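Local coordinates for BF1531-like N-terminal domain-containing protein (Bacteroides fragilis, PDB 3SLR) that is of uncharacterised function, binds magnesium through its phosphatase-like domain, and may be a hydrolase acting on ester bonds, at residues Lys22-Leu27 against Gln74-Tyr79; Thr80-Ser85 against Gly121-Tyr126; Leu227-Thr232 against Ile275-Lys280; Ser330-Asp335 against Thr352-Pro357. One frame throughout, in Å; residues are numbered along the deposited sequence.

Contact 1 of 4, residues Lys22-Leu27 against Gln74-Tyr79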
loop_
_atom_site.group_PDB
_atom_site.type_symbol
_atom_site.label_atom_id
_atom_site.label_comp_id
_atom_site.label_asym_id
_atom_site.label_seq_id
_atom_site.Cartn_x
_atom_site.Cartn_y
_atom_site.Cartn_z
ATOM N N LYS A 22 10.801 -1.115 -20.195
ATOM C CA LYS A 22 9.686 -0.247 -20.569
ATOM C C LYS A 22 8.319 -0.868 -20.259
ATOM O O LYS A 22 8.106 -2.060 -20.474
ATOM C CB LYS A 22 9.784 0.088 -22.063
ATOM C CG LYS A 22 9.265 1.470 -22.434
ATOM C CD LYS A 22 7.923 1.418 -23.171
ATOM C CE LYS A 22 8.043 0.775 -24.549
ATOM N NZ LYS A 22 7.283 -0.517 -24.638
ATOM N N LEU A 23 7.389 -0.055 -19.755
ATOM C CA LEU A 23 6.012 -0.501 -19.541
ATOM C C LEU A 23 5.073 0.548 -20.106
ATOM O O LEU A 23 5.285 1.744 -19.909
ATOM C CB LEU A 23 5.714 -0.693 -18.048
ATOM C CG LEU A 23 6.415 -1.830 -17.313
ATOM C CD1 LEU A 23 6.110 -1.756 -15.820
ATOM C CD2 LEU A 23 5.940 -3.150 -17.889
ATOM N N LYS A 24 4.044 0.107 -20.820
ATOM C CA LYS A 24 3.057 1.031 -21.363
ATOM C C LYS A 24 1.872 1.099 -20.411
ATOM O O LYS A 24 1.205 0.093 -20.179
ATOM C CB LYS A 24 2.615 0.591 -22.759
ATOM C CG LYS A 24 3.712 0.759 -23.805
ATOM C CD LYS A 24 3.547 -0.209 -24.967
ATOM C CE LYS A 24 2.337 0.110 -25.788
ATOM N NZ LYS A 24 2.149 -0.888 -26.882
ATOM N N VAL A 25 1.630 2.290 -19.868
ATOM C CA VAL A 25 0.574 2.509 -18.882
ATOM C C VAL A 25 -0.449 3.512 -19.414
ATOM O O VAL A 25 -0.101 4.648 -19.755
ATOM C CB VAL A 25 1.161 3.048 -17.568
ATOM C CG1 VAL A 25 0.043 3.336 -16.545
ATOM C CG2 VAL A 25 2.175 2.062 -16.995
ATOM N N ALA A 26 -1.704 3.084 -19.511
ATOM C CA ALA A 26 -2.794 4.005 -19.850
ATOM C C ALA A 26 -3.469 4.501 -18.565
ATOM O O ALA A 26 -3.687 3.735 -17.627
ATOM C CB ALA A 26 -3.815 3.315 -20.740
ATOM N N LEU A 27 -3.790 5.786 -18.528
ATOM C CA LEU A 27 -4.497 6.359 -17.387
ATOM C C LEU A 27 -5.727 7.101 -17.889
ATOM O O LEU A 27 -5.628 7.978 -18.753
ATOM C CB LEU A 27 -3.582 7.322 -16.634
ATOM C CG LEU A 27 -4.218 8.154 -15.522
ATOM C CD1 LEU A 27 -4.707 7.260 -14.369
ATOM C CD2 LEU A 27 -3.218 9.190 -15.026
ATOM N N GLN A 74 -5.618 1.482 -29.515
ATOM C CA GLN A 74 -4.461 1.612 -30.398
ATOM C C GLN A 74 -3.152 1.687 -29.607
ATOM O O GLN A 74 -2.091 1.309 -30.105
ATOM C CB GLN A 74 -4.610 2.825 -31.324
ATOM C CG GLN A 74 -5.935 2.876 -32.079
ATOM C CD GLN A 74 -6.117 1.728 -33.059
ATOM O OE1 GLN A 74 -5.294 0.814 -33.129
ATOM N NE2 GLN A 74 -7.205 1.775 -33.831
ATOM N N PHE A 75 -3.231 2.160 -28.365
ATOM C CA PHE A 75 -2.049 2.304 -27.515
ATOM C C PHE A 75 -1.521 0.950 -27.016
ATOM O O PHE A 75 -0.339 0.816 -26.726
ATOM C CB PHE A 75 -2.359 3.229 -26.320
ATOM C CG PHE A 75 -1.199 3.424 -25.377
ATOM C CD1 PHE A 75 -0.033 4.047 -25.803
ATOM C CD2 PHE A 75 -1.281 2.997 -24.050
ATOM C CE1 PHE A 75 1.036 4.225 -24.942
ATOM C CE2 PHE A 75 -0.211 3.178 -23.176
ATOM C CZ PHE A 75 0.946 3.791 -23.621
ATOM N N GLU A 76 -2.411 -0.037 -26.915
ATOM C CA GLU A 76 -2.064 -1.383 -26.448
ATOM C C GLU A 76 -1.290 -1.377 -25.126
ATOM O O GLU A 76 -0.139 -1.808 -25.059
ATOM C CB GLU A 76 -1.282 -2.146 -27.523
ATOM C CG GLU A 76 -2.090 -2.402 -28.792
ATOM C CD GLU A 76 -1.269 -3.070 -29.891
ATOM O OE1 GLU A 76 -0.026 -3.111 -29.772
ATOM O OE2 GLU A 76 -1.871 -3.551 -30.875
ATOM N N PRO A 77 -1.929 -0.890 -24.059
ATOM C CA PRO A 77 -1.207 -0.738 -22.794
ATOM C C PRO A 77 -0.893 -2.069 -22.117
ATOM O O PRO A 77 -1.615 -3.061 -22.290
ATOM C CB PRO A 77 -2.187 0.080 -21.937
ATOM C CG PRO A 77 -3.549 -0.270 -22.494
ATOM C CD PRO A 77 -3.319 -0.411 -23.980
ATOM N N ASP A 78 0.192 -2.078 -21.351
ATOM C CA ASP A 78 0.509 -3.182 -20.454
ATOM C C ASP A 78 -0.333 -3.083 -19.178
ATOM O O ASP A 78 -0.737 -4.101 -18.613
ATOM C CB ASP A 78 1.987 -3.151 -20.095
ATOM C CG ASP A 78 2.881 -3.362 -21.295
ATOM O OD1 ASP A 78 2.664 -4.356 -22.014
ATOM O OD2 ASP A 78 3.788 -2.533 -21.517
ATOM N N TYR A 79 -0.587 -1.853 -18.738
ATOM C CA TYR A 79 -1.463 -1.599 -17.589
ATOM C C TYR A 79 -2.458 -0.514 -17.934
ATOM O O TYR A 79 -2.125 0.426 -18.646
ATOM C CB TYR A 79 -0.648 -1.175 -16.367
ATOM C CG TYR A 79 0.221 -2.284 -15.843
ATOM C CD1 TYR A 79 1.486 -2.500 -16.360
ATOM C CD2 TYR A 79 -0.237 -3.134 -14.846
ATOM C CE1 TYR A 79 2.285 -3.536 -15.889
ATOM C CE2 TYR A 79 0.548 -4.170 -14.375
ATOM C CZ TYR A 79 1.806 -4.363 -14.899
ATOM O OH TYR A 79 2.590 -5.395 -14.424
#
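Asp78 grips the backbone of Lys24 at two points, its N and its O. Lys24 N donates to Asp78 OD2 at 2.7 Å in a nearly straight bond (172°), meeting the carboxylate on its anti side and 19° out of its plane. Lys24 O takes two donors, Asp78 N at 2.7 Å and Tyr79 N at 3.0 Å, the Asp78 bond being the more bent. The carboxylate can join in because chi1 of Asp78 (-64°) sets CG beside that residue's own backbone N, so acceptor and donor face the same residue of the strand. Two residues further on, Ala26 N donates to Tyr79 O at 2.8 Å, and Val25 pairs with Tyr79 as a parallel bridge.

The side chain of Lys24 runs past Phe75 in the opposite sense. Its CB lies 3.7 Å from Phe75 CZ, CE stands over one ring face, and NZ makes a weak bond of 3.1 Å to Glu76 O. That carbonyl belongs to the first residue to leave the helix, where phi turns positive, and the helix end would probably favour the ammonium charge. Ala26 CB packs on Pro77 CB at 3.8 Å.

This junction delivers the chain from helix 71-75 into strand 79-83 of the five-stranded parallel sheet in the FkbH N-terminal domain. Strand 22-29 lies between that strand and strand 50-55, Trp54 meets the Phe75 ring, and helix 203-217 covers Leu23 and Tyr79.

Contact 2 of 4, residues Thr80-Ser85 against Gly121-Tyr126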
loop_
_atom_site.group_PDB
_atom_site.type_symbol
_atom_site.label_atom_id
_atom_site.label_comp_id
_atom_site.label_asym_id
_atom_site.label_seq_id
_atom_site.Cartn_x
_atom_site.Cartn_y
_atom_site.Cartn_z
ATOM N N THR A 80 -3.679 -0.656 -17.425
ATOM C CA THR A 80 -4.735 0.334 -17.616
ATOM C C THR A 80 -5.213 0.781 -16.239
ATOM O O THR A 80 -5.767 -0.004 -15.483
ATOM C CB THR A 80 -5.923 -0.249 -18.413
ATOM O OG1 THR A 80 -5.499 -0.544 -19.753
ATOM C CG2 THR A 80 -7.083 0.739 -18.479
ATOM N N ILE A 81 -4.967 2.036 -15.912
ATOM C CA ILE A 81 -5.368 2.586 -14.632
ATOM C C ILE A 81 -6.619 3.421 -14.850
ATOM O O ILE A 81 -6.620 4.368 -15.645
ATOM C CB ILE A 81 -4.262 3.476 -14.038
ATOM C CG1 ILE A 81 -2.961 2.687 -13.892
ATOM C CG2 ILE A 81 -4.714 4.077 -12.697
ATOM C CD1 ILE A 81 -1.781 3.557 -13.564
ATOM N N ILE A 82 -7.689 3.054 -14.158
ATOM C CA ILE A 82 -8.945 3.804 -14.230
ATOM C C ILE A 82 -9.159 4.543 -12.916
ATOM O O ILE A 82 -9.102 3.941 -11.835
ATOM C CB ILE A 82 -10.158 2.867 -14.444
ATOM C CG1 ILE A 82 -9.935 1.928 -15.642
ATOM C CG2 ILE A 82 -11.460 3.676 -14.570
ATOM C CD1 ILE A 82 -9.921 2.617 -16.991
ATOM N N PHE A 83 -9.419 5.841 -13.008
ATOM C CA PHE A 83 -9.725 6.639 -11.830
ATOM C C PHE A 83 -11.127 7.236 -11.953
ATOM O O PHE A 83 -11.299 8.330 -12.495
ATOM C CB PHE A 83 -8.687 7.758 -11.671
ATOM C CG PHE A 83 -8.820 8.535 -10.388
ATOM C CD1 PHE A 83 -9.636 8.078 -9.358
ATOM C CD2 PHE A 83 -8.112 9.719 -10.213
ATOM C CE1 PHE A 83 -9.748 8.794 -8.170
ATOM C CE2 PHE A 83 -8.201 10.435 -9.039
ATOM C CZ PHE A 83 -9.026 9.978 -8.006
ATOM N N HIS A 84 -12.123 6.480 -11.499
ATOM C CA HIS A 84 -13.478 6.984 -11.286
ATOM C C HIS A 84 -13.539 7.540 -9.864
ATOM O O HIS A 84 -13.334 6.801 -8.899
ATOM C CB HIS A 84 -14.484 5.837 -11.372
ATOM C CG HIS A 84 -14.936 5.508 -12.760
ATOM N ND1 HIS A 84 -15.141 4.210 -13.180
ATOM C CD2 HIS A 84 -15.280 6.300 -13.804
ATOM C CE1 HIS A 84 -15.566 4.216 -14.430
ATOM N NE2 HIS A 84 -15.665 5.473 -14.828
ATOM N N SER A 85 -13.846 8.821 -9.719
ATOM C CA SER A 85 -13.841 9.443 -8.397
ATOM C C SER A 85 -15.181 9.316 -7.696
ATOM O O SER A 85 -16.243 9.328 -8.330
ATOM C CB SER A 85 -13.463 10.923 -8.501
ATOM O OG SER A 85 -14.464 11.640 -9.212
ATOM N N GLY A 121 -4.491 -6.220 -21.253
ATOM C CA GLY A 121 -3.465 -6.040 -20.239
ATOM C C GLY A 121 -4.076 -6.179 -18.853
ATOM O O GLY A 121 -5.150 -6.760 -18.701
ATOM N N ARG A 122 -3.390 -5.653 -17.844
ATOM C CA ARG A 122 -3.911 -5.663 -16.479
ATOM C C ARG A 122 -4.587 -4.338 -16.169
ATOM O O ARG A 122 -4.156 -3.284 -16.638
ATOM C CB ARG A 122 -2.797 -5.932 -15.471
ATOM C CG ARG A 122 -2.413 -7.397 -15.332
ATOM C CD ARG A 122 -1.181 -7.727 -16.140
ATOM N NE ARG A 122 -0.690 -9.068 -15.831
ATOM C CZ ARG A 122 0.496 -9.535 -16.203
ATOM N NH1 ARG A 122 1.327 -8.769 -16.899
ATOM N NH2 ARG A 122 0.853 -10.768 -15.870
ATOM N N VAL A 123 -5.660 -4.392 -15.391
ATOM C CA VAL A 123 -6.385 -3.193 -15.009
ATOM C C VAL A 123 -6.113 -2.891 -13.549
ATOM O O VAL A 123 -6.135 -3.788 -12.724
ATOM C CB VAL A 123 -7.904 -3.372 -15.218
ATOM C CG1 VAL A 123 -8.692 -2.213 -14.591
ATOM C CG2 VAL A 123 -8.201 -3.498 -16.700
ATOM N N ILE A 124 -5.798 -1.635 -13.252
ATOM C CA ILE A 124 -5.713 -1.176 -11.872
ATOM C C ILE A 124 -6.817 -0.138 -11.661
ATOM O O ILE A 124 -6.897 0.863 -12.380
ATOM C CB ILE A 124 -4.338 -0.574 -11.559
ATOM C CG1 ILE A 124 -3.243 -1.624 -11.771
ATOM C CG2 ILE A 124 -4.312 -0.074 -10.122
ATOM C CD1 ILE A 124 -1.848 -1.052 -11.740
ATOM N N TYR A 125 -7.668 -0.385 -10.672
ATOM C CA TYR A 125 -8.901 0.373 -10.527
ATOM C C TYR A 125 -8.988 0.922 -9.110
ATOM O O TYR A 125 -8.992 0.150 -8.146
ATOM C CB TYR A 125 -10.102 -0.539 -10.826
ATOM C CG TYR A 125 -11.428 0.195 -10.960
ATOM C CD1 TYR A 125 -12.183 0.503 -9.847
ATOM C CD2 TYR A 125 -11.919 0.567 -12.206
ATOM C CE1 TYR A 125 -13.392 1.180 -9.959
ATOM C CE2 TYR A 125 -13.128 1.242 -12.337
ATOM C CZ TYR A 125 -13.854 1.548 -11.206
ATOM O OH TYR A 125 -15.046 2.208 -11.323
ATOM N N TYR A 126 -9.018 2.252 -8.974
ATOM C CA TYR A 126 -9.167 2.867 -7.651
ATOM C C TYR A 126 -10.581 2.663 -7.137
ATOM O O TYR A 126 -11.534 3.001 -7.826
ATOM C CB TYR A 126 -8.861 4.376 -7.692
ATOM C CG TYR A 126 -7.460 4.700 -8.156
ATOM C CD1 TYR A 126 -7.238 5.287 -9.392
ATOM C CD2 TYR A 126 -6.351 4.397 -7.359
ATOM C CE1 TYR A 126 -5.951 5.579 -9.825
ATOM C CE2 TYR A 126 -5.061 4.681 -7.794
ATOM C CZ TYR A 126 -4.868 5.273 -9.024
ATOM O OH TYR A 126 -3.582 5.555 -9.467
HETATM O O HOH W 1 -11.525 4.050 -10.305
#
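Tyr126 turns an edge of its ring to the face of Phe83, a T-shaped pair with centroids 5.1 Å apart and planes at 69°. Following Tyr126 outward, CB lies near Phe83 CD1, and with chi1 at -60° CG swings beside the backbone N, which carries the ring back over strand 80-83. There Tyr126 CD1 sits 3.7 Å from Phe83 CB, Tyr126 CE1 presses on Ile81 CG2 at 3.5 Å, and OH ends in a hydrogen bond to Thr210 of helix 203-217.

The two strands are neighbours in the parallel sheet of the FkbH N-terminal domain, assigned by sequence to the SGNH-hydrolase clan, and are joined by a beta-alpha-beta crossover whose helix 104-118 packs on the face of Ile82 and Tyr125. Thr80 N donates to Arg122 O, Ile124 N to Thr80 O and Ile82 N to Ile124 O; the next bond, Tyr126 N to Ile82 O, is weak at 3.3 Å.

Here the strands spread, and a water enters, donating to Ile82 O and Tyr126 O, accepting from His84 N, and lying over the centre of one face of the Tyr125 ring. That ring crosses Ile82, its CD2 3.7 Å from Ile82 CB; its OH and His84 ND1 share a hydrogen bond of 2.7 Å, near the imidazole plane, and OH also bonds Tyr128 OH.

Contact 3 of 4, residues Leu227-Thr232 against Ile275-Lys280; sequences LDLDNT and IAVCSK. With MG (magnesium ion), chain C; MG (magnesium ion), chain B.
Leu227 O accepts a hydrogen bond from Cys278 N at 2.9 Å, the donor above the carbonyl plane, and also takes a CA-H...O contact from Val277 CA. Leu227 N returns a bond of 2.8 Å to Ala276 O, closing a parallel bridge between Leu227 and Val277. Beyond Leu227 the pairing stops, and Leu229 crosses Val277 at about a right angle, its CG 3.7 Å from Val277 CG1 and its CD1 against Ser279.

The released loop contributes most of the protein ligands of the magnesium site, and its DxDx(T/V) sequence fits the HAD phosphatase signature. With chi1 at 172°, Asp228 CG lies opposite its own backbone N and beside the carbonyl carbon, and the carboxylate bridges both metals: OD1 binds one magnesium at 2.4 Å and OD2 the other at 2.2 Å. Asp230 O joins the second ion at 2.3 Å, Asp336 adds a further ligand, and one water is shared by the two ions. Thr232 OG1 donates to the anti lone pair of Asp228 OD2 at 2.8 Å, helping, with the two metals, to fix how the carboxylate is turned. Two waters on the first ion reach the backbone of Lys280, one accepting from its N and the other donating to its O and to Asp230 OD2.

Metals with so many water ligands would be consistent with a centre where a phosphate ester could displace water, in line with the hydrolase activity inferred for the family.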
loop_
_atom_site.group_PDB
_atom_site.type_symbol
_atom_site.label_atom_id
_atom_site.label_comp_id
_atom_site.label_asym_id
_atom_site.label_seq_id
_atom_site.Cartn_x
_atom_site.Cartn_y
_atom_site.Cartn_z
ATOM N N LEU A 227 13.723 -8.491 12.043
ATOM C CA LEU A 227 13.375 -7.731 13.238
ATOM C C LEU A 227 14.518 -7.624 14.238
ATOM O O LEU A 227 15.141 -8.615 14.587
ATOM C CB LEU A 227 12.198 -8.401 13.949
ATOM C CG LEU A 227 10.908 -8.510 13.134
ATOM C CD1 LEU A 227 9.963 -9.538 13.756
ATOM C CD2 LEU A 227 10.240 -7.144 12.999
ATOM N N ASP A 228 14.764 -6.417 14.721
ATOM C CA ASP A 228 15.521 -6.255 15.947
ATOM C C ASP A 228 14.607 -6.706 17.104
ATOM O O ASP A 228 13.403 -6.844 16.919
ATOM C CB ASP A 228 15.939 -4.793 16.093
ATOM C CG ASP A 228 16.558 -4.497 17.434
ATOM O OD1 ASP A 228 17.638 -5.059 17.721
ATOM O OD2 ASP A 228 15.964 -3.704 18.191
ATOM N N LEU A 229 15.168 -6.966 18.280
ATOM C CA LEU A 229 14.352 -7.389 19.418
ATOM C C LEU A 229 14.110 -6.248 20.410
ATOM O O LEU A 229 12.993 -5.740 20.522
ATOM C CB LEU A 229 14.985 -8.601 20.119
ATOM C CG LEU A 229 15.083 -9.902 19.311
ATOM C CD1 LEU A 229 15.819 -10.996 20.103
ATOM C CD2 LEU A 229 13.704 -10.393 18.857
ATOM N N ASP A 230 15.152 -5.835 21.124
ATOM C CA ASP A 230 14.965 -4.862 22.208
ATOM C C ASP A 230 14.372 -3.536 21.719
ATOM O O ASP A 230 14.942 -2.862 20.857
ATOM C CB ASP A 230 16.275 -4.607 22.960
ATOM C CG ASP A 230 16.733 -5.805 23.783
ATOM O OD1 ASP A 230 15.892 -6.533 24.376
ATOM O OD2 ASP A 230 17.963 -6.009 23.862
ATOM N N ASN A 231 13.234 -3.163 22.291
ATOM C CA ASN A 231 12.555 -1.923 21.944
ATOM C C ASN A 231 12.043 -1.886 20.505
ATOM O O ASN A 231 11.658 -0.838 20.002
ATOM C CB ASN A 231 13.420 -0.705 22.276
ATOM C CG ASN A 231 13.592 -0.522 23.776
ATOM O OD1 ASN A 231 12.626 -0.636 24.546
ATOM N ND2 ASN A 231 14.822 -0.257 24.203
ATOM N N THR A 232 12.019 -3.051 19.866
ATOM C CA THR A 232 11.412 -3.182 18.549
ATOM C C THR A 232 10.172 -4.065 18.638
ATOM O O THR A 232 9.066 -3.601 18.325
ATOM C CB THR A 232 12.433 -3.689 17.484
ATOM O OG1 THR A 232 13.479 -2.724 17.356
ATOM C CG2 THR A 232 11.772 -3.845 16.127
ATOM N N ILE A 275 10.013 -14.532 8.450
ATOM C CA ILE A 275 10.472 -13.676 9.541
ATOM C C ILE A 275 11.853 -14.083 10.035
ATOM O O ILE A 275 12.115 -15.260 10.277
ATOM C CB ILE A 275 9.509 -13.697 10.743
ATOM C CG1 ILE A 275 8.054 -13.605 10.271
ATOM C CG2 ILE A 275 9.852 -12.557 11.707
ATOM C CD1 ILE A 275 7.705 -12.306 9.556
ATOM N N ALA A 276 12.737 -13.103 10.196
ATOM C CA ALA A 276 14.063 -13.366 10.723
ATOM C C ALA A 276 14.350 -12.400 11.864
ATOM O O ALA A 276 13.780 -11.312 11.909
ATOM C CB ALA A 276 15.110 -13.206 9.620
ATOM N N VAL A 277 15.234 -12.795 12.776
ATOM C CA VAL A 277 15.671 -11.902 13.842
ATOM C C VAL A 277 17.136 -11.528 13.628
ATOM O O VAL A 277 17.945 -12.363 13.211
ATOM C CB VAL A 277 15.451 -12.545 15.251
ATOM C CG1 VAL A 277 16.240 -11.796 16.324
ATOM C CG2 VAL A 277 13.961 -12.571 15.602
ATOM N N CYS A 278 17.464 -10.266 13.887
ATOM C CA CYS A 278 18.841 -9.790 13.826
ATOM C C CYS A 278 19.072 -8.835 14.987
ATOM O O CYS A 278 18.621 -7.692 14.969
ATOM C CB CYS A 278 19.133 -9.088 12.489
ATOM S SG CYS A 278 20.904 -8.653 12.270
ATOM N N SER A 279 19.761 -9.327 16.013
ATOM C CA SER A 279 19.814 -8.645 17.296
ATOM C C SER A 279 21.225 -8.662 17.896
ATOM O O SER A 279 21.953 -9.646 17.763
ATOM C CB SER A 279 18.814 -9.306 18.252
ATOM O OG SER A 279 18.894 -8.789 19.575
ATOM N N LYS A 280 21.602 -7.559 18.534
ATOM C CA LYS A 280 22.829 -7.474 19.322
ATOM C C LYS A 280 22.515 -8.051 20.698
ATOM O O LYS A 280 22.024 -7.340 21.571
ATOM C CB LYS A 280 23.244 -6.006 19.468
ATOM C CG LYS A 280 24.632 -5.633 18.950
ATOM C CD LYS A 280 24.783 -5.893 17.475
ATOM C CE LYS A 280 25.950 -5.110 16.850
ATOM N NZ LYS A 280 25.722 -3.628 16.774
HETATM MG MG MG C . 18.694 -5.212 19.905
HETATM MG MG MG B . 16.772 -2.206 19.620
HETATM O O HOH W 2 19.846 -5.179 21.876
HETATM O O HOH W 3 20.316 -4.954 18.446
HETATM O O HOH W 4 17.407 -0.338 21.091
HETATM O O HOH W 5 18.507 -3.099 20.628
HETATM O O HOH W 6 18.578 -1.783 18.135
HETATM O O HOH W 7 17.674 -6.845 20.086
#

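Contact 4 of 4, residues Ser330-Asp335 against Thr352-Pro357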
loop_
_atom_site.group_PDB
_atom_site.type_symbol
_atom_site.label_atom_id
_atom_site.label_comp_id
_atom_site.label_asym_id
_atom_site.label_seq_id
_atom_site.Cartn_x
_atom_site.Cartn_y
_atom_site.Cartn_z
ATOM N N SER A 330 14.360 -7.871 -1.550
ATOM C CA SER A 330 13.082 -8.435 -1.134
ATOM C C SER A 330 12.947 -8.389 0.384
ATOM O O SER A 330 12.023 -8.982 0.947
ATOM C CB SER A 330 12.913 -9.870 -1.637
ATOM O OG SER A 330 13.631 -10.793 -0.830
HETATM N N MSE A 331 13.871 -7.683 1.040
HETATM C CA MSE A 331 13.929 -7.664 2.512
HETATM C C MSE A 331 13.577 -6.323 3.125
HETATM O O MSE A 331 13.896 -5.267 2.570
HETATM C CB MSE A 331 15.328 -8.057 2.990
HETATM C CG MSE A 331 15.676 -9.485 2.712
HETATM SE SE MSE A 331 17.559 -9.879 3.097
HETATM C CE MSE A 331 17.284 -11.792 3.281
ATOM N N VAL A 332 12.924 -6.388 4.287
ATOM C CA VAL A 332 12.610 -5.218 5.095
ATOM C C VAL A 332 13.254 -5.417 6.469
ATOM O O VAL A 332 13.129 -6.474 7.057
ATOM C CB VAL A 332 11.094 -5.072 5.292
ATOM C CG1 VAL A 332 10.781 -3.881 6.179
ATOM C CG2 VAL A 332 10.391 -4.923 3.957
ATOM N N PHE A 333 13.953 -4.404 6.962
ATOM C CA PHE A 333 14.610 -4.479 8.264
ATOM C C PHE A 333 14.073 -3.408 9.208
ATOM O O PHE A 333 14.121 -2.218 8.886
ATOM C CB PHE A 333 16.127 -4.322 8.073
ATOM C CG PHE A 333 16.909 -4.176 9.363
ATOM C CD1 PHE A 333 16.870 -5.164 10.335
ATOM C CD2 PHE A 333 17.721 -3.065 9.568
ATOM C CE1 PHE A 333 17.609 -5.037 11.506
ATOM C CE2 PHE A 333 18.460 -2.933 10.736
ATOM C CZ PHE A 333 18.404 -3.913 11.701
ATOM N N LEU A 334 13.563 -3.844 10.362
ATOM C CA LEU A 334 13.020 -2.947 11.388
ATOM C C LEU A 334 13.881 -2.924 12.648
ATOM O O LEU A 334 14.094 -3.957 13.285
ATOM C CB LEU A 334 11.596 -3.359 11.756
ATOM C CG LEU A 334 10.571 -3.310 10.615
ATOM C CD1 LEU A 334 9.214 -3.800 11.128
ATOM C CD2 LEU A 334 10.455 -1.910 10.060
ATOM N N ASP A 335 14.353 -1.732 13.010
ATOM C CA ASP A 335 15.226 -1.551 14.166
ATOM C C ASP A 335 14.982 -0.159 14.758
ATOM O O ASP A 335 14.922 0.828 14.033
ATOM C CB ASP A 335 16.696 -1.726 13.733
ATOM C CG ASP A 335 17.640 -1.920 14.907
ATOM O OD1 ASP A 335 17.503 -1.186 15.914
ATOM O OD2 ASP A 335 18.530 -2.803 14.817
ATOM N N THR A 352 15.239 -2.598 2.472
ATOM C CA THR A 352 14.387 -1.480 2.855
ATOM C C THR A 352 14.439 -1.321 4.372
ATOM O O THR A 352 14.207 -2.269 5.107
ATOM C CB THR A 352 12.946 -1.697 2.361
ATOM O OG1 THR A 352 12.965 -1.754 0.927
ATOM C CG2 THR A 352 12.018 -0.562 2.827
ATOM N N VAL A 353 14.790 -0.121 4.822
ATOM C CA VAL A 353 14.959 0.145 6.244
ATOM C C VAL A 353 14.067 1.314 6.673
ATOM O O VAL A 353 14.485 2.473 6.632
ATOM C CB VAL A 353 16.426 0.475 6.580
ATOM C CG1 VAL A 353 16.609 0.555 8.088
ATOM C CG2 VAL A 353 17.373 -0.581 5.977
ATOM N N PRO A 354 12.828 1.011 7.073
ATOM C CA PRO A 354 11.888 2.079 7.432
ATOM C C PRO A 354 12.392 2.953 8.570
ATOM O O PRO A 354 12.993 2.454 9.523
ATOM C CB PRO A 354 10.638 1.309 7.849
ATOM C CG PRO A 354 10.679 0.096 6.987
ATOM C CD PRO A 354 12.157 -0.292 6.966
ATOM N N GLU A 355 12.142 4.251 8.451
ATOM C CA GLU A 355 12.539 5.223 9.462
ATOM C C GLU A 355 11.492 5.229 10.576
ATOM O O GLU A 355 10.653 6.130 10.653
ATOM C CB GLU A 355 12.672 6.610 8.821
ATOM C CG GLU A 355 13.145 7.720 9.745
ATOM C CD GLU A 355 14.544 7.475 10.287
ATOM O OE1 GLU A 355 15.341 6.793 9.619
ATOM O OE2 GLU A 355 14.846 7.966 11.387
ATOM N N LEU A 356 11.533 4.208 11.426
ATOM C CA LEU A 356 10.574 4.093 12.523
ATOM C C LEU A 356 10.597 5.338 13.401
ATOM O O LEU A 356 11.668 5.875 13.698
ATOM C CB LEU A 356 10.897 2.878 13.390
ATOM C CG LEU A 356 10.601 1.483 12.842
ATOM C CD1 LEU A 356 11.141 0.441 13.805
ATOM C CD2 LEU A 356 9.106 1.285 12.635
ATOM N N PRO A 357 9.411 5.800 13.828
ATOM C CA PRO A 357 9.336 6.925 14.761
ATOM C C PRO A 357 9.854 6.499 16.129
ATOM O O PRO A 357 9.968 5.305 16.397
ATOM C CB PRO A 357 7.832 7.211 14.835
ATOM C CG PRO A 357 7.190 5.876 14.572
ATOM C CD PRO A 357 8.083 5.233 13.524
HETATM O O HOH W 8 13.863 0.103 10.515
#
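Strand 331-334 is an edge strand of the four-stranded parallel sheet in the phosphatase-like domain, and residues 352-357 run beside it in much the same direction. Two backbone bonds tie them at the start: Thr352 N donates to the carbonyl O of Met331, a selenomethionine, at 3.0 Å, and Phe333 N to Thr352 O at 2.8 Å. Thr352 and Val332 form a single bridge, after which Pro354 ends the direct pairing. A water takes over, donating to Phe333 O and Pro354 O (2.7 Å) and accepting from Asp335 N.

Pro354 packs against two branched side chains of the strand, each crossing it at about a right angle. Its CG lies 3.7 Å from Leu334 CD2 and its CD 3.9 Å from Val332 CG1. With CG beside its own backbone N, chi1 -61°, Leu334 turns CD2 toward the proline and on to Leu356 CD2 at 4.3 Å. Phe333 and Val353 point the same way, side by side, with CD2 of the ring 4.1 Å from Val353 CG1.

The strand delivers Asp335, a magnesium-binding position in this protein that holds no metal here and pairs with Lys313. Inward lies strand 224-227; helix 338-347 packs on Phe333 and Val353, while helix 363-368 covers Leu334, Pro354 and Leu356.

Overall arrangement
The four contacts form two pairs, one in each domain; the centres of contacts 1 and 3 lie about 42 Å apart. Contact 1 is partly buried at the entry of strand 79-83, where polar grips on the backbone prevail. Contact 2 continues along the same strand into the core, with aromatic packing, and contacts 1 and 2 are stitched by a probable hydrogen bond, Ile81 N to Ala26 O, 2.7 Å. Contacts 3 and 4 are both buried and share the other sheet, linked by a probable hydrogen bond, Asp228 N to Leu334 O, 2.9 Å. Contact 3 carries metal chemistry at the strand ends, whereas contact 4 joins its backbones by two bonds and a water, with apolar side-chain packing, though its Asp335 reaches the same site.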